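Local coordinates for protein formyltransferase (Francisella tularensis subsp. tularensis, PDB 4NV1) that belongs to the formyltransferase family and binds dTDP-4-amino-4,6-dideoxyglucose in a pocket lined by both its N-terminal and C-terminal parts, at residues Phe105-Ser110 with Met215-Tyr220; Val139-Phe144 with Phe148-Lys153. One frame throughout, in Å; residues are numbered along the deposited sequence.

Contact 1. Residues Phe105-Ser110 with Met215-Tyr220; sequences FPQVFS and MTHPPY. With 0FX (dTDP-4-amino-4,6-dideoxyglucose), chain I.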
loop_
_atom_site.group_PDB
_atom_site.type_symbol
_atom_site.label_atom_id
_atom_site.label_comp_id
_atom_site.label_asym_id
_atom_site.label_seq_id
_atom_site.Cartn_x
_atom_site.Cartn_y
_atom_site.Cartn_z
ATOM N N PHE A 105 -10.000 -5.243 18.603
ATOM C CA PHE A 105 -8.878 -5.300 17.686
ATOM C C PHE A 105 -7.557 -5.115 18.408
ATOM O O PHE A 105 -6.823 -4.177 18.116
ATOM C CB PHE A 105 -9.036 -4.250 16.623
ATOM C CG PHE A 105 -10.278 -4.429 15.771
ATOM C CD1 PHE A 105 -10.872 -3.331 15.186
ATOM C CD2 PHE A 105 -10.865 -5.674 15.561
ATOM C CE1 PHE A 105 -12.028 -3.455 14.438
ATOM C CE2 PHE A 105 -12.019 -5.811 14.786
ATOM C CZ PHE A 105 -12.584 -4.695 14.204
ATOM N N PRO A 106 -7.278 -6.028 19.328
ATOM C CA PRO A 106 -6.072 -6.081 20.175
ATOM C C PRO A 106 -4.824 -5.917 19.379
ATOM O O PRO A 106 -3.982 -5.092 19.757
ATOM C CB PRO A 106 -6.142 -7.442 20.855
ATOM C CG PRO A 106 -7.228 -8.208 20.133
ATOM C CD PRO A 106 -8.143 -7.216 19.513
ATOM N N GLN A 107 -4.713 -6.613 18.247
ATOM C CA GLN A 107 -3.498 -6.494 17.457
ATOM C C GLN A 107 -3.286 -5.083 16.859
ATOM O O GLN A 107 -2.156 -4.583 16.809
ATOM C CB GLN A 107 -3.286 -7.618 16.422
ATOM C CG GLN A 107 -4.015 -7.436 15.089
ATOM C CD GLN A 107 -5.477 -7.569 15.243
ATOM O OE1 GLN A 107 -5.963 -7.975 16.307
ATOM N NE2 GLN A 107 -6.225 -7.308 14.166
ATOM N N VAL A 108 -4.366 -4.400 16.495
ATOM C CA VAL A 108 -4.226 -3.042 16.014
ATOM C C VAL A 108 -3.612 -2.187 17.105
ATOM O O VAL A 108 -2.582 -1.533 16.899
ATOM C CB VAL A 108 -5.541 -2.439 15.552
ATOM C CG1 VAL A 108 -5.322 -0.999 15.148
ATOM C CG2 VAL A 108 -6.142 -3.227 14.398
ATOM N N PHE A 109 -4.232 -2.195 18.263
ATOM C CA PHE A 109 -3.730 -1.427 19.415
ATOM C C PHE A 109 -2.307 -1.847 19.786
ATOM O O PHE A 109 -1.542 -1.003 20.171
ATOM C CB PHE A 109 -4.703 -1.535 20.616
ATOM C CG PHE A 109 -5.909 -0.691 20.442
ATOM C CD1 PHE A 109 -7.024 -1.186 19.819
ATOM C CD2 PHE A 109 -5.887 0.628 20.838
ATOM C CE1 PHE A 109 -8.101 -0.361 19.585
ATOM C CE2 PHE A 109 -6.931 1.457 20.576
ATOM C CZ PHE A 109 -8.072 0.935 19.999
ATOM N N SER A 110 -1.914 -3.099 19.618
ATOM C CA SER A 110 -0.575 -3.510 20.002
ATOM C C SER A 110 0.442 -2.943 19.040
ATOM O O SER A 110 1.541 -2.521 19.448
ATOM C CB SER A 110 -0.392 -5.039 20.197
ATOM O OG SER A 110 -0.900 -5.583 21.417
ATOM N N MET A 215 -3.564 -0.083 10.900
ATOM C CA MET A 215 -4.862 0.118 10.270
ATOM C C MET A 215 -5.089 -0.549 8.914
ATOM O O MET A 215 -6.173 -0.377 8.334
ATOM C CB MET A 215 -5.121 1.624 10.117
ATOM C CG MET A 215 -5.173 2.440 11.391
ATOM S SD MET A 215 -6.460 2.026 12.569
ATOM C CE MET A 215 -7.860 2.872 11.904
ATOM N N THR A 216 -4.124 -1.355 8.484
ATOM C CA THR A 216 -4.138 -2.075 7.243
ATOM C C THR A 216 -4.409 -3.563 7.423
ATOM O O THR A 216 -3.632 -4.322 8.040
ATOM C CB THR A 216 -2.851 -1.835 6.399
ATOM O OG1 THR A 216 -2.622 -0.419 6.217
ATOM C CG2 THR A 216 -2.989 -2.514 5.060
ATOM N N HIS A 217 -5.580 -3.950 6.918
ATOM C CA HIS A 217 -6.127 -5.280 7.093
ATOM C C HIS A 217 -7.098 -5.534 5.912
ATOM O O HIS A 217 -8.295 -5.303 6.094
ATOM C CB HIS A 217 -6.843 -5.359 8.433
ATOM C CG HIS A 217 -7.064 -6.762 8.924
ATOM N ND1 HIS A 217 -6.616 -7.208 10.151
ATOM C CD2 HIS A 217 -7.668 -7.828 8.342
ATOM C CE1 HIS A 217 -6.918 -8.483 10.295
ATOM N NE2 HIS A 217 -7.556 -8.885 9.209
ATOM N N PRO A 218 -6.569 -5.982 4.748
ATOM C CA PRO A 218 -7.482 -6.250 3.640
ATOM C C PRO A 218 -8.535 -7.255 4.111
ATOM O O PRO A 218 -8.241 -8.150 4.892
ATOM C CB PRO A 218 -6.593 -6.860 2.564
ATOM C CG PRO A 218 -5.239 -6.397 2.860
ATOM C CD PRO A 218 -5.175 -6.291 4.379
ATOM N N PRO A 219 -9.756 -7.150 3.595
ATOM C CA PRO A 219 -10.066 -6.199 2.544
ATOM C C PRO A 219 -10.782 -5.059 3.210
ATOM O O PRO A 219 -11.544 -4.352 2.564
ATOM C CB PRO A 219 -10.966 -7.010 1.606
ATOM C CG PRO A 219 -11.653 -7.995 2.504
ATOM C CD PRO A 219 -10.845 -8.132 3.777
ATOM N N TYR A 220 -10.533 -4.807 4.495
ATOM C CA TYR A 220 -11.256 -3.695 5.080
ATOM C C TYR A 220 -10.686 -2.312 4.699
ATOM O O TYR A 220 -9.504 -2.155 4.421
ATOM C CB TYR A 220 -11.339 -3.856 6.586
ATOM C CG TYR A 220 -12.010 -5.146 6.992
ATOM C CD1 TYR A 220 -11.264 -6.229 7.385
ATOM C CD2 TYR A 220 -13.390 -5.300 6.924
ATOM C CE1 TYR A 220 -11.856 -7.390 7.802
ATOM C CE2 TYR A 220 -14.003 -6.465 7.335
ATOM C CZ TYR A 220 -13.219 -7.511 7.771
ATOM O OH TYR A 220 -13.741 -8.713 8.178
HETATM O O4P 0FX I . -12.401 -11.740 14.843
HETATM P P2 0FX I . -13.548 -12.140 13.880
HETATM O O3P 0FX I . -13.542 -13.263 12.865
HETATM O O1G 0FX I . -14.957 -11.600 14.385
HETATM C C1G 0FX I . -15.575 -12.135 15.532
HETATM C C2G 0FX I . -16.786 -11.221 15.623
HETATM O O2G 0FX I . -17.367 -10.984 14.337
HETATM C C3G 0FX I . -16.429 -9.881 16.236
HETATM O O3G 0FX I . -17.721 -9.262 16.417
HETATM C C4G 0FX I . -15.634 -10.130 17.532
HETATM N N4A 0FX I . -15.328 -8.902 18.253
HETATM C C5G 0FX I . -14.342 -10.922 17.296
HETATM C C6G 0FX I . -13.610 -11.204 18.602
HETATM O O5G 0FX I . -14.714 -12.156 16.679
HETATM O OPP 0FX I . -13.759 -11.280 12.554
HETATM P P 0FX I . -13.764 -9.737 12.199
HETATM O O1P 0FX I . -14.991 -8.955 12.619
HETATM O O2P 0FX I . -13.286 -10.046 10.785
HETATM O O5 0FX I . -12.432 -9.033 12.774
HETATM C C5 0FX I . -11.172 -9.612 12.408
HETATM C C4 0FX I . -10.106 -8.553 12.190
HETATM O O4 0FX I . -10.349 -7.889 10.962
HETATM C C3 0FX I . -10.035 -7.459 13.211
HETATM O O3 0FX I . -9.092 -7.736 14.258
HETATM C C2 0FX I . -9.436 -6.290 12.427
HETATM C C1 0FX I . -9.973 -6.532 11.017
HETATM N N11 0FX I . -11.045 -5.574 10.728
HETATM C C61 0FX I . -12.327 -5.905 10.994
HETATM C C51 0FX I . -13.336 -4.999 10.742
HETATM C C5A 0FX I . -14.804 -5.225 11.039
HETATM C C21 0FX I . -10.732 -4.378 10.191
HETATM O O21 0FX I . -9.467 -4.038 9.871
HETATM N N31 0FX I . -11.670 -3.480 9.871
HETATM C C41 0FX I . -12.946 -3.820 10.154
HETATM O O41 0FX I . -13.945 -2.975 9.927
#
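The His217 ring meets the Gln107 amide at its edge, with NE2 of Gln107 near the ring plane and 4.0 Å from ND1 of His217. One face of His217 carries the deoxyribose of dTDP-4-amino-4,6-dideoxyglucose, whose C1 lies over the ring centre, 3.5 Å above the plane. Tyr220 turns one face to the thymine base. The base atom C61 stands 3.5 Å above that ring, offset toward the rim, and CD of Pro219 lies over the opposite face. The third ring, Phe105, has the deoxyribose C2 over one face, also offset toward the rim. Together the three rings line the nucleoside end of the pocket.

Gln107 adds a hydrogen bond to the ligand. Its NE2 donates to the deoxyribose hydroxyl O3 at 2.9 Å, almost straight at 178°. CG of Gln107 sits between the backbone N and the carbonyl carbon (chi1 83°), and a bend at chi2 brings the amide round to the ligand. The same NE2 is hydrogen-bonded to Ser147 OG, as is His217 ND1, so the Ser147 hydroxyl links the two side chains. Away from the ligand, Val108 CG1 touches Met215 SD at 4.1 Å. The contact thus sets the start of helix 106-113 against the loop between helix 205-214 and strand 223-226. Helix 188-195 packs on Val108 and Met215, helix 147-170 on Gln107 and Val108, and strand 117-123 on Gln107.

Contact 2. Residues Val139-Phe144 with Phe148-Lys153; sequences VEVNSF and FDVYAK. With 0FX (dTDP-4-amino-4,6-dideoxyglucose), chain I.
This contact is a strand-to-helix connection at the border of the mixed sheet of the formyltransferase domain. The chain leaves the outermost strand, 133-139, runs alongside the next helix, 147-170, and then enters it. Lys153 makes the largest single contribution. Its chain is bent at chi2, chi3 and chi4 and reaches back across the loop. NZ of Lys153 donates to the backbone O of Glu140 at 2.7 Å, with a C=O...N angle of 141° and the donor tilted 34° from the carbonyl plane. The same NZ forms a salt bridge with Glu145, so the ammonium group is held from two parts of the loop. The Glu140 carboxylate stays farther off, with OE1 5.4 Å from NZ of Lys153, and probably adds only a weak attraction. Val139 CG1 crosses the lysine chain obliquely and packs tightly on Lys153 CE at 3.5 Å. Val141 and Val150 cross at about a right angle and meet through CG1 and CG2, 4.2 Å apart. Ile111 of helix 106-113 touches Val141 and Val150.

At the far end of the loop, the Phe144 ring covers CB of Asn142 and makes a cation-pi contact with Lys241. Val233 of the second subunit packs on Phe144. A first torsion of 175° swings the Tyr151 ring away from its backbone N, out to dTDP-4-amino-4,6-dideoxyglucose, where Tyr151 OH donates a weak hydrogen bond to O4P at 3.0 Å.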
loop_
_atom_site.group_PDB
_atom_site.type_symbol
_atom_site.label_atom_id
_atom_site.label_comp_id
_atom_site.label_asym_id
_atom_site.label_seq_id
_atom_site.Cartn_x
_atom_site.Cartn_y
_atom_site.Cartn_z
ATOM N N VAL A 139 2.988 -13.323 20.815
ATOM C CA VAL A 139 3.373 -13.383 19.409
ATOM C C VAL A 139 4.176 -12.134 19.069
ATOM O O VAL A 139 3.870 -11.032 19.571
ATOM C CB VAL A 139 2.062 -13.434 18.571
ATOM C CG1 VAL A 139 2.260 -13.026 17.147
ATOM C CG2 VAL A 139 1.408 -14.821 18.679
ATOM N N GLU A 140 5.205 -12.283 18.239
ATOM C CA GLU A 140 6.110 -11.182 17.837
ATOM C C GLU A 140 5.415 -10.287 16.804
ATOM O O GLU A 140 4.714 -10.781 15.896
ATOM C CB GLU A 140 7.332 -11.730 17.079
ATOM C CG GLU A 140 8.386 -12.419 17.930
ATOM C CD GLU A 140 9.731 -12.542 17.217
ATOM O OE1 GLU A 140 9.754 -13.048 16.064
ATOM O OE2 GLU A 140 10.764 -12.145 17.820
ATOM N N VAL A 141 5.601 -8.991 16.923
ATOM C CA VAL A 141 5.194 -8.090 15.855
ATOM C C VAL A 141 6.463 -7.671 15.128
ATOM O O VAL A 141 7.283 -6.913 15.675
ATOM C CB VAL A 141 4.514 -6.857 16.406
ATOM C CG1 VAL A 141 4.113 -5.935 15.257
ATOM C CG2 VAL A 141 3.315 -7.231 17.229
ATOM N N ASN A 142 6.637 -8.158 13.907
ATOM C CA ASN A 142 7.754 -7.655 13.094
ATOM C C ASN A 142 7.529 -6.340 12.337
ATOM O O ASN A 142 6.376 -5.932 12.069
ATOM C CB ASN A 142 8.149 -8.781 12.148
ATOM C CG ASN A 142 8.608 -10.019 12.901
ATOM O OD1 ASN A 142 9.381 -9.920 13.837
ATOM N ND2 ASN A 142 8.116 -11.179 12.507
ATOM N N SER A 143 8.625 -5.688 11.916
ATOM C CA SER A 143 8.549 -4.344 11.306
ATOM C C SER A 143 7.686 -4.303 10.047
ATOM O O SER A 143 7.068 -3.284 9.766
ATOM C CB SER A 143 9.924 -3.833 10.909
ATOM O OG SER A 143 10.509 -4.756 10.010
ATOM N N PHE A 144 7.646 -5.426 9.344
ATOM C CA PHE A 144 7.093 -5.506 8.030
ATOM C C PHE A 144 5.649 -6.041 8.001
ATOM O O PHE A 144 5.107 -6.272 6.938
ATOM C CB PHE A 144 8.007 -6.359 7.193
ATOM C CG PHE A 144 8.318 -7.703 7.780
ATOM C CD1 PHE A 144 9.490 -7.919 8.507
ATOM C CD2 PHE A 144 7.529 -8.810 7.471
ATOM C CE1 PHE A 144 9.816 -9.163 8.992
ATOM C CE2 PHE A 144 7.857 -10.073 7.954
ATOM C CZ PHE A 144 8.994 -10.248 8.732
ATOM N N PHE A 148 -3.204 -7.499 9.433
ATOM C CA PHE A 148 -3.673 -8.764 8.904
ATOM C C PHE A 148 -2.634 -9.821 9.192
ATOM O O PHE A 148 -2.993 -10.926 9.578
ATOM C CB PHE A 148 -4.046 -8.774 7.410
ATOM C CG PHE A 148 -4.223 -10.161 6.861
ATOM C CD1 PHE A 148 -5.479 -10.684 6.609
ATOM C CD2 PHE A 148 -3.121 -10.961 6.603
ATOM C CE1 PHE A 148 -5.652 -11.967 6.112
ATOM C CE2 PHE A 148 -3.280 -12.260 6.107
ATOM C CZ PHE A 148 -4.550 -12.754 5.862
ATOM N N ASP A 149 -1.354 -9.508 9.092
ATOM C CA ASP A 149 -0.374 -10.534 9.320
ATOM C C ASP A 149 -0.299 -10.946 10.790
ATOM O O ASP A 149 0.091 -12.090 11.068
ATOM C CB ASP A 149 1.039 -10.120 8.881
ATOM C CG ASP A 149 1.074 -9.430 7.486
ATOM O OD1 ASP A 149 0.478 -10.011 6.552
ATOM O OD2 ASP A 149 1.675 -8.343 7.335
ATOM N N VAL A 150 -0.468 -9.964 11.685
ATOM C CA VAL A 150 -0.383 -10.229 13.110
ATOM C C VAL A 150 -1.635 -10.968 13.542
ATOM O O VAL A 150 -1.514 -11.928 14.274
ATOM C CB VAL A 150 -0.229 -8.938 13.957
ATOM C CG1 VAL A 150 -0.204 -9.331 15.446
ATOM C CG2 VAL A 150 1.069 -8.252 13.537
ATOM N N TYR A 151 -2.816 -10.614 13.025
ATOM C CA TYR A 151 -4.022 -11.323 13.333
ATOM C C TYR A 151 -3.854 -12.760 12.898
ATOM O O TYR A 151 -4.322 -13.697 13.596
ATOM C CB TYR A 151 -5.195 -10.710 12.592
ATOM C CG TYR A 151 -6.561 -11.385 12.685
ATOM C CD1 TYR A 151 -7.449 -11.049 13.705
ATOM C CD2 TYR A 151 -7.018 -12.239 11.688
ATOM C CE1 TYR A 151 -8.721 -11.590 13.779
ATOM C CE2 TYR A 151 -8.312 -12.774 11.732
ATOM C CZ TYR A 151 -9.151 -12.458 12.802
ATOM O OH TYR A 151 -10.440 -12.949 12.913
ATOM N N ALA A 152 -3.269 -12.983 11.731
ATOM C CA ALA A 152 -3.141 -14.368 11.262
ATOM C C ALA A 152 -2.135 -15.204 12.065
ATOM O O ALA A 152 -2.357 -16.397 12.177
ATOM C CB ALA A 152 -2.774 -14.456 9.792
ATOM N N LYS A 153 -1.057 -14.609 12.582
ATOM C CA LYS A 153 -0.190 -15.309 13.543
ATOM C C LYS A 153 -0.942 -15.631 14.810
ATOM O O LYS A 153 -0.697 -16.688 15.373
ATOM C CB LYS A 153 1.068 -14.513 13.963
ATOM C CG LYS A 153 2.271 -14.843 13.107
ATOM C CD LYS A 153 3.084 -13.622 12.690
ATOM C CE LYS A 153 3.507 -12.835 13.883
ATOM N NZ LYS A 153 4.899 -12.371 13.711
HETATM O O4P 0FX I . -12.401 -11.740 14.843
HETATM P P2 0FX I . -13.548 -12.140 13.880
HETATM O O3P 0FX I . -13.542 -13.263 12.865
HETATM O O1G 0FX I . -14.957 -11.600 14.385
HETATM C C1G 0FX I . -15.575 -12.135 15.532
HETATM C C2G 0FX I . -16.786 -11.221 15.623
HETATM O O2G 0FX I . -17.367 -10.984 14.337
HETATM C C3G 0FX I . -16.429 -9.881 16.236
HETATM O O3G 0FX I . -17.721 -9.262 16.417
HETATM C C4G 0FX I . -15.634 -10.130 17.532
HETATM N N4A 0FX I . -15.328 -8.902 18.253
HETATM C C5G 0FX I . -14.342 -10.922 17.296
HETATM C C6G 0FX I . -13.610 -11.204 18.602
HETATM O O5G 0FX I . -14.714 -12.156 16.679
HETATM O OPP 0FX I . -13.759 -11.280 12.554
HETATM P P 0FX I . -13.764 -9.737 12.199
HETATM O O1P 0FX I . -14.991 -8.955 12.619
HETATM O O2P 0FX I . -13.286 -10.046 10.785
HETATM O O5 0FX I . -12.432 -9.033 12.774
HETATM C C5 0FX I . -11.172 -9.612 12.408
HETATM C C4 0FX I . -10.106 -8.553 12.190
HETATM O O4 0FX I . -10.349 -7.889 10.962
HETATM C C3 0FX I . -10.035 -7.459 13.211
HETATM O O3 0FX I . -9.092 -7.736 14.258
HETATM C C2 0FX I . -9.436 -6.290 12.427
HETATM C C1 0FX I . -9.973 -6.532 11.017
HETATM N N11 0FX I . -11.045 -5.574 10.728
HETATM C C61 0FX I . -12.327 -5.905 10.994
HETATM C C51 0FX I . -13.336 -4.999 10.742
HETATM C C5A 0FX I . -14.804 -5.225 11.039
HETATM C C21 0FX I . -10.732 -4.378 10.191
HETATM O O21 0FX I . -9.467 -4.038 9.871
HETATM N N31 0FX I . -11.670 -3.480 9.871
HETATM C C41 0FX I . -12.946 -3.820 10.154
HETATM O O41 0FX I . -13.945 -2.975 9.927
#

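From the N terminus, the chain first reaches 105-110, at the start of helix 106-113. It then runs through strands 117-123 and 133-139 to contact 2, which closes a short loop between the edge strand and helix 147-170. Contact 1 closes much later, when 215-220 returns after helix 205-214. Contact 2 therefore lies wholly within the long loop of contact 1, without crossing it. Their centres are 10 Å apart and they touch: Gln107 CB packs on Val150 CG1 at 3.7 Å, and His217 CE1 on Tyr151 CB at 3.6 Å. Through Phe148 and Tyr151, which meet His217, helix 147-170 links the sheet domain to the C-terminal part. Both contacts touch dTDP-4-amino-4,6-dideoxyglucose.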